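Rho guanyl nucleotide exchange factor (Rom2), putative (Aspergillus fumigatus Af293, PDB 5O51) probably promotes guanine-nucleotide exchange on Rho-type GTPases, the present chain being its CNH beta-propeller domain. Local coordinates at residues T217-V222 / F247-N252; R257-W262 / H292-E297. All coordinates share one frame; numbering follows the deposited sequence.

Interaction 1 of 2, residues T217-V222 / F247-N252; sequences TSLDFV and FSFFVN
The ring of Phe221 stands with its edge toward two other phenylalanine rings, Phe247 and Phe249, and so sits at the junction of a three-membered aromatic cluster. Against Phe247 the pair is T-shaped: Phe221 CE1 hangs 3.8 Å above the centre of the Phe247 ring, and the two planes stand 80° apart. Against Phe249 the edge-to-face contact is offset, with centroids 5.5 Å apart; here Phe221 CZ comes within 3.7 Å of Phe249 CD1. One edge of a single ring therefore serves both partners, CD1 and CE1 lying against Phe247 and CZ against Phe249. The first torsion of Phe221 puts CG between its backbone N and its carbonyl carbon (chi1 69°), which turns the ring off the first turn of helix 220-224 and toward the strand. Phe247 and Phe249 reach out from the same side of strand 247-251 to meet it, with Ser248 between them, pointing away.

Two aliphatic side chains close the contact around Phe249. Leu219, at the N-cap position of the helix, brings CD2 to 3.6 Å from Phe249 CE2, and Val222 lays CG2 3.8 Å from Phe249 CE1; both side chains run at about a right angle to that of Phe249. Val222 also borders Phe247, whose CZ lies 4.0 Å from Val222 CA. Beyond the two segments, Lys263 makes a cation-pi contact with Phe221, and Leu242 of the neighbouring strand 239-244 packs against Phe249.

The short helix thus lies against strand 247-251 of one four-stranded propeller sheet through carbon alone. With no polar bond across it, the join depends on burying these apolar groups and on the weak electrostatic preference of ring C-H edges for aromatic faces, which is consistent with the steep inclination of the rings.

Interaction 2 of 2, residues R257-W262 / H292-E297; sequences RARPDW and HIETSE
Trp262, closing the type I turn that begins at Arg259, faces Ser296 across the contact with their CA atoms 7.1 Å apart, while residues 293-295 coil with helical backbone angles. The indole points its NE1 at that coil: a weak, bent hydrogen bond (129° at the hydrogen) runs to Glu294 O at 3.1 Å, and Ile293 O lies equally close to NE1. Over one face of the five-membered ring sits Ser296 CB, a CH-pi contact 3.9 Å from the centroid. On the benzene side Trp262 CZ2 lies 4.4 Å from Ile293 CD1, a loose apolar touch.

Nearer the surface, Arg259 NH1 makes a single-point salt bridge to Glu294 OE1 at 3.2 Å, not a paired one, although the two planes are almost parallel (2°). The Glu294 chain folds back at chi2 (-51°) to bring the carboxylate round. A water accepts from Arg259 NH1 and donates to Glu294 O.

The loop before strand 264-265 thus meets the loop between strands 287-292 and 298-303, joining successive propeller blades. Water link, salt bridge and weak indole bond converge on Glu294, and sharing Arg259 with Glu239, through NH2, probably fixes the guanidinium's position.

In the fold
Both contacts sit toward the periphery of the propeller and involve the sheet formed by 230-236, 239-244, 247-251 and 264-265, but they use it differently. Interaction 1 is fully buried and carbon-only, laying the short helix that precedes the sheet against its third strand. Interaction 2 is partly buried and largely polar, joining the loop after that strand to a loop of the following sheet, 272-303, and so connecting neighbouring blades. Strand 247-251 links them: Phe250, pointing away from the helix, meets Trp262 and Arg259, and its backbone probably hydrogen-bonds Ala258. Arg257 bridges the two, packing against Phe221 and Ser218 of interaction 1.

Interaction 1 of 2, residues T217-V222 / F247-N252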
loop_
_atom_site.group_PDB
_atom_site.type_symbol
_atom_site.label_atom_id
_atom_site.label_comp_id
_atom_site.label_asym_id
_atom_site.label_seq_id
_atom_site.Cartn_x
_atom_site.Cartn_y
_atom_site.Cartn_z
ATOM N N THR A 217 -7.951 -10.684 -27.530
ATOM C CA THR A 217 -6.934 -10.328 -28.432
ATOM C C THR A 217 -6.669 -8.863 -28.214
ATOM O O THR A 217 -5.614 -8.387 -28.585
ATOM C CB THR A 217 -7.450 -10.643 -29.883
ATOM O OG1 THR A 217 -6.374 -11.130 -30.679
ATOM C CG2 THR A 217 -8.116 -9.464 -30.587
ATOM N N SER A 218 -7.666 -8.143 -27.664
ATOM C CA SER A 218 -7.525 -6.723 -27.344
ATOM C C SER A 218 -6.577 -6.530 -26.135
ATOM O O SER A 218 -6.214 -5.402 -25.848
ATOM C CB SER A 218 -8.907 -6.040 -27.132
ATOM O OG SER A 218 -9.425 -6.194 -25.803
ATOM N N LEU A 219 -6.208 -7.630 -25.456
ATOM C CA LEU A 219 -5.215 -7.650 -24.366
ATOM C C LEU A 219 -3.827 -8.142 -24.757
ATOM O O LEU A 219 -3.022 -8.444 -23.904
ATOM C CB LEU A 219 -5.727 -8.514 -23.195
ATOM C CG LEU A 219 -7.051 -8.109 -22.518
ATOM C CD1 LEU A 219 -7.492 -9.188 -21.524
ATOM C CD2 LEU A 219 -6.949 -6.752 -21.830
ATOM N N ASP A 220 -3.526 -8.180 -26.049
ATOM C CA ASP A 220 -2.218 -8.626 -26.506
ATOM C C ASP A 220 -1.048 -7.736 -26.116
ATOM O O ASP A 220 0.060 -8.224 -25.969
ATOM C CB ASP A 220 -2.217 -8.794 -28.043
ATOM C CG ASP A 220 -2.174 -10.240 -28.454
ATOM O OD1 ASP A 220 -3.141 -11.001 -28.143
ATOM O OD2 ASP A 220 -1.140 -10.612 -29.043
ATOM N N PHE A 221 -1.269 -6.429 -25.981
ATOM C CA PHE A 221 -0.222 -5.503 -25.502
ATOM C C PHE A 221 0.349 -5.910 -24.149
ATOM O O PHE A 221 1.563 -5.776 -23.881
ATOM C CB PHE A 221 -0.700 -4.033 -25.530
ATOM C CG PHE A 221 -1.770 -3.687 -24.511
ATOM C CD1 PHE A 221 -1.424 -3.360 -23.187
ATOM C CD2 PHE A 221 -3.126 -3.655 -24.875
ATOM C CE1 PHE A 221 -2.407 -3.081 -22.240
ATOM C CE2 PHE A 221 -4.117 -3.370 -23.929
ATOM C CZ PHE A 221 -3.765 -3.065 -22.609
ATOM N N VAL A 222 -0.501 -6.447 -23.288
ATOM C CA VAL A 222 -0.010 -6.914 -22.015
ATOM C C VAL A 222 0.986 -8.081 -22.248
ATOM O O VAL A 222 2.079 -8.131 -21.626
ATOM C CB VAL A 222 -1.166 -7.385 -21.118
ATOM C CG1 VAL A 222 -0.619 -7.911 -19.791
ATOM C CG2 VAL A 222 -2.235 -6.279 -20.926
ATOM N N PHE A 247 0.829 0.613 -17.789
ATOM C CA PHE A 247 -0.449 0.919 -18.354
ATOM C C PHE A 247 -1.556 0.648 -17.401
ATOM O O PHE A 247 -1.374 -0.082 -16.456
ATOM C CB PHE A 247 -0.693 0.141 -19.668
ATOM C CG PHE A 247 -0.071 -1.235 -19.702
ATOM C CD1 PHE A 247 -0.524 -2.240 -18.870
ATOM C CD2 PHE A 247 0.929 -1.535 -20.637
ATOM C CE1 PHE A 247 0.085 -3.500 -18.887
ATOM C CE2 PHE A 247 1.513 -2.787 -20.701
ATOM C CZ PHE A 247 1.100 -3.776 -19.821
ATOM N N SER A 248 -2.716 1.253 -17.680
ATOM C CA SER A 248 -3.941 0.947 -16.976
ATOM C C SER A 248 -5.041 0.648 -17.946
ATOM O O SER A 248 -5.108 1.276 -18.999
ATOM C CB SER A 248 -4.340 2.079 -16.000
ATOM O OG SER A 248 -3.462 2.075 -14.894
ATOM N N PHE A 249 -5.930 -0.298 -17.563
ATOM C CA PHE A 249 -7.139 -0.531 -18.328
ATOM C C PHE A 249 -8.219 -1.284 -17.519
ATOM O O PHE A 249 -7.983 -1.803 -16.406
ATOM C CB PHE A 249 -6.780 -1.315 -19.586
ATOM C CG PHE A 249 -6.146 -2.637 -19.279
ATOM C CD1 PHE A 249 -4.796 -2.732 -19.074
ATOM C CD2 PHE A 249 -6.944 -3.754 -19.100
ATOM C CE1 PHE A 249 -4.225 -3.932 -18.710
ATOM C CE2 PHE A 249 -6.387 -4.958 -18.777
ATOM C CZ PHE A 249 -5.025 -5.056 -18.603
ATOM N N PHE A 250 -9.413 -1.374 -18.102
ATOM C CA PHE A 250 -10.546 -2.049 -17.402
ATOM C C PHE A 250 -10.767 -3.516 -17.849
ATOM O O PHE A 250 -10.637 -3.838 -19.057
ATOM C CB PHE A 250 -11.818 -1.291 -17.671
ATOM C CG PHE A 250 -11.896 0.021 -17.036
ATOM C CD1 PHE A 250 -12.329 0.135 -15.723
ATOM C CD2 PHE A 250 -11.627 1.182 -17.768
ATOM C CE1 PHE A 250 -12.390 1.365 -15.114
ATOM C CE2 PHE A 250 -11.727 2.407 -17.170
ATOM C CZ PHE A 250 -12.097 2.506 -15.842
ATOM N N VAL A 251 -11.182 -4.382 -16.928
ATOM C CA VAL A 251 -11.738 -5.728 -17.298
ATOM C C VAL A 251 -13.099 -5.976 -16.640
ATOM O O VAL A 251 -13.506 -5.190 -15.739
ATOM C CB VAL A 251 -10.838 -6.935 -17.011
ATOM C CG1 VAL A 251 -9.507 -6.803 -17.718
ATOM C CG2 VAL A 251 -10.667 -7.197 -15.538
ATOM N N ASN A 252 -13.790 -7.041 -17.098
ATOM C CA ASN A 252 -15.128 -7.408 -16.563
ATOM C C ASN A 252 -15.264 -8.429 -15.411
ATOM O O ASN A 252 -16.333 -8.462 -14.774
ATOM C CB ASN A 252 -16.087 -7.856 -17.693
ATOM C CG ASN A 252 -15.712 -9.200 -18.307
ATOM O OD1 ASN A 252 -14.830 -9.953 -17.829
ATOM N ND2 ASN A 252 -16.353 -9.485 -19.428
#

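Interaction 2 of 2, residues R257-W262 / H292-E297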
loop_
_atom_site.group_PDB
_atom_site.type_symbol
_atom_site.label_atom_id
_atom_site.label_comp_id
_atom_site.label_asym_id
_atom_site.label_seq_id
_atom_site.Cartn_x
_atom_site.Cartn_y
_atom_site.Cartn_z
ATOM N N ARG A 257 -11.651 -7.918 -21.530
ATOM C CA ARG A 257 -11.509 -6.458 -21.633
ATOM C C ARG A 257 -12.882 -5.788 -21.540
ATOM O O ARG A 257 -13.873 -6.335 -22.006
ATOM C CB ARG A 257 -10.818 -6.065 -22.929
ATOM C CG ARG A 257 -10.611 -4.579 -23.175
ATOM C CD ARG A 257 -9.406 -4.089 -22.400
ATOM N NE ARG A 257 -9.011 -2.709 -22.723
ATOM C CZ ARG A 257 -8.182 -2.338 -23.699
ATOM N NH1 ARG A 257 -7.634 -3.224 -24.556
ATOM N NH2 ARG A 257 -7.900 -1.046 -23.829
ATOM N N ALA A 258 -12.923 -4.615 -20.934
ATOM C CA ALA A 258 -14.079 -3.735 -20.981
ATOM C C ALA A 258 -13.597 -2.322 -21.405
ATOM O O ALA A 258 -12.438 -1.982 -21.211
ATOM C CB ALA A 258 -14.774 -3.704 -19.603
ATOM N N ARG A 259 -14.516 -1.507 -21.940
ATOM C CA ARG A 259 -14.219 -0.263 -22.615
ATOM C C ARG A 259 -12.955 -0.482 -23.458
ATOM O O ARG A 259 -11.864 0.026 -23.113
ATOM C CB ARG A 259 -14.022 0.864 -21.606
ATOM C CG ARG A 259 -15.110 0.993 -20.541
ATOM C CD ARG A 259 -14.948 2.310 -19.763
ATOM N NE ARG A 259 -15.360 2.162 -18.355
ATOM C CZ ARG A 259 -15.351 3.128 -17.429
ATOM N NH1 ARG A 259 -14.955 4.380 -17.713
ATOM N NH2 ARG A 259 -15.767 2.832 -16.203
ATOM N N PRO A 260 -13.093 -1.250 -24.556
ATOM C CA PRO A 260 -11.928 -1.721 -25.346
ATOM C C PRO A 260 -11.166 -0.613 -26.031
ATOM O O PRO A 260 -10.019 -0.805 -26.410
ATOM C CB PRO A 260 -12.561 -2.687 -26.375
ATOM C CG PRO A 260 -13.951 -2.219 -26.519
ATOM C CD PRO A 260 -14.372 -1.531 -25.242
ATOM N N ASP A 261 -11.789 0.556 -26.194
ATOM C CA ASP A 261 -11.093 1.702 -26.736
ATOM C C ASP A 261 -10.378 2.604 -25.712
ATOM O O ASP A 261 -9.738 3.610 -26.096
ATOM C CB ASP A 261 -12.060 2.511 -27.595
ATOM C CG ASP A 261 -12.580 1.689 -28.799
ATOM O OD1 ASP A 261 -11.801 0.888 -29.427
ATOM O OD2 ASP A 261 -13.784 1.837 -29.100
ATOM N N TRP A 262 -10.424 2.205 -24.447
ATOM C CA TRP A 262 -9.932 3.026 -23.310
ATOM C C TRP A 262 -8.680 2.402 -22.829
ATOM O O TRP A 262 -8.664 1.220 -22.475
ATOM C CB TRP A 262 -10.968 3.060 -22.162
ATOM C CG TRP A 262 -10.757 4.096 -21.064
ATOM C CD1 TRP A 262 -11.392 5.289 -20.944
ATOM C CD2 TRP A 262 -9.886 3.993 -19.911
ATOM N NE1 TRP A 262 -11.004 5.908 -19.799
ATOM C CE2 TRP A 262 -10.064 5.136 -19.161
ATOM C CE3 TRP A 262 -8.983 3.031 -19.459
ATOM C CZ2 TRP A 262 -9.337 5.389 -17.997
ATOM C CZ3 TRP A 262 -8.275 3.272 -18.271
ATOM C CH2 TRP A 262 -8.453 4.440 -17.571
ATOM N N HIS A 292 -8.030 11.805 -15.955
ATOM C CA HIS A 292 -9.508 11.648 -15.886
ATOM C C HIS A 292 -9.971 10.220 -16.171
ATOM O O HIS A 292 -9.730 9.683 -17.225
ATOM C CB HIS A 292 -10.172 12.605 -16.863
ATOM C CG HIS A 292 -11.560 12.979 -16.477
ATOM N ND1 HIS A 292 -12.613 12.142 -16.695
ATOM C CD2 HIS A 292 -12.078 14.116 -15.947
ATOM C CE1 HIS A 292 -13.726 12.710 -16.261
ATOM N NE2 HIS A 292 -13.424 13.911 -15.808
ATOM N N ILE A 293 -10.652 9.593 -15.230
ATOM C CA ILE A 293 -11.096 8.206 -15.373
ATOM C C ILE A 293 -12.085 7.951 -16.528
ATOM O O ILE A 293 -12.150 6.866 -17.051
ATOM C CB ILE A 293 -11.679 7.708 -13.993
ATOM C CG1 ILE A 293 -11.885 6.198 -13.927
ATOM C CG2 ILE A 293 -13.033 8.350 -13.674
ATOM C CD1 ILE A 293 -10.607 5.396 -13.827
ATOM N N GLU A 294 -12.899 8.930 -16.889
ATOM C CA GLU A 294 -13.820 8.763 -18.018
ATOM C C GLU A 294 -13.139 8.935 -19.348
ATOM O O GLU A 294 -13.229 8.033 -20.228
ATOM C CB GLU A 294 -14.999 9.737 -17.902
ATOM C CG GLU A 294 -15.883 9.537 -16.680
ATOM C CD GLU A 294 -16.340 8.090 -16.502
ATOM O OE1 GLU A 294 -16.261 7.284 -17.462
ATOM O OE2 GLU A 294 -16.790 7.740 -15.371
ATOM N N THR A 295 -12.462 10.065 -19.519
ATOM C CA THR A 295 -11.918 10.374 -20.836
ATOM C C THR A 295 -10.514 9.857 -21.077
ATOM O O THR A 295 -10.102 9.784 -22.217
ATOM C CB THR A 295 -11.877 11.857 -21.062
ATOM O OG1 THR A 295 -10.895 12.418 -20.202
ATOM C CG2 THR A 295 -13.314 12.504 -20.813
ATOM N N SER A 296 -9.765 9.607 -19.998
ATOM C CA SER A 296 -8.378 9.085 -19.974
ATOM C C SER A 296 -7.372 10.131 -20.305
ATOM O O SER A 296 -6.170 9.848 -20.270
ATOM C CB SER A 296 -8.131 7.842 -20.815
ATOM O OG SER A 296 -7.935 8.183 -22.205
ATOM N N GLU A 297 -7.831 11.354 -20.457
ATOM C CA GLU A 297 -6.956 12.482 -20.741
ATOM C C GLU A 297 -6.127 12.928 -19.513
ATOM O O GLU A 297 -6.574 12.811 -18.348
ATOM C CB GLU A 297 -7.797 13.684 -21.238
ATOM C CG GLU A 297 -8.511 14.430 -20.095
ATOM C CD GLU A 297 -9.749 15.288 -20.455
ATOM O OE1 GLU A 297 -9.583 16.372 -21.061
ATOM O OE2 GLU A 297 -10.869 14.920 -20.032
HETATM O O HOH W 1 -14.770 5.732 -20.051
#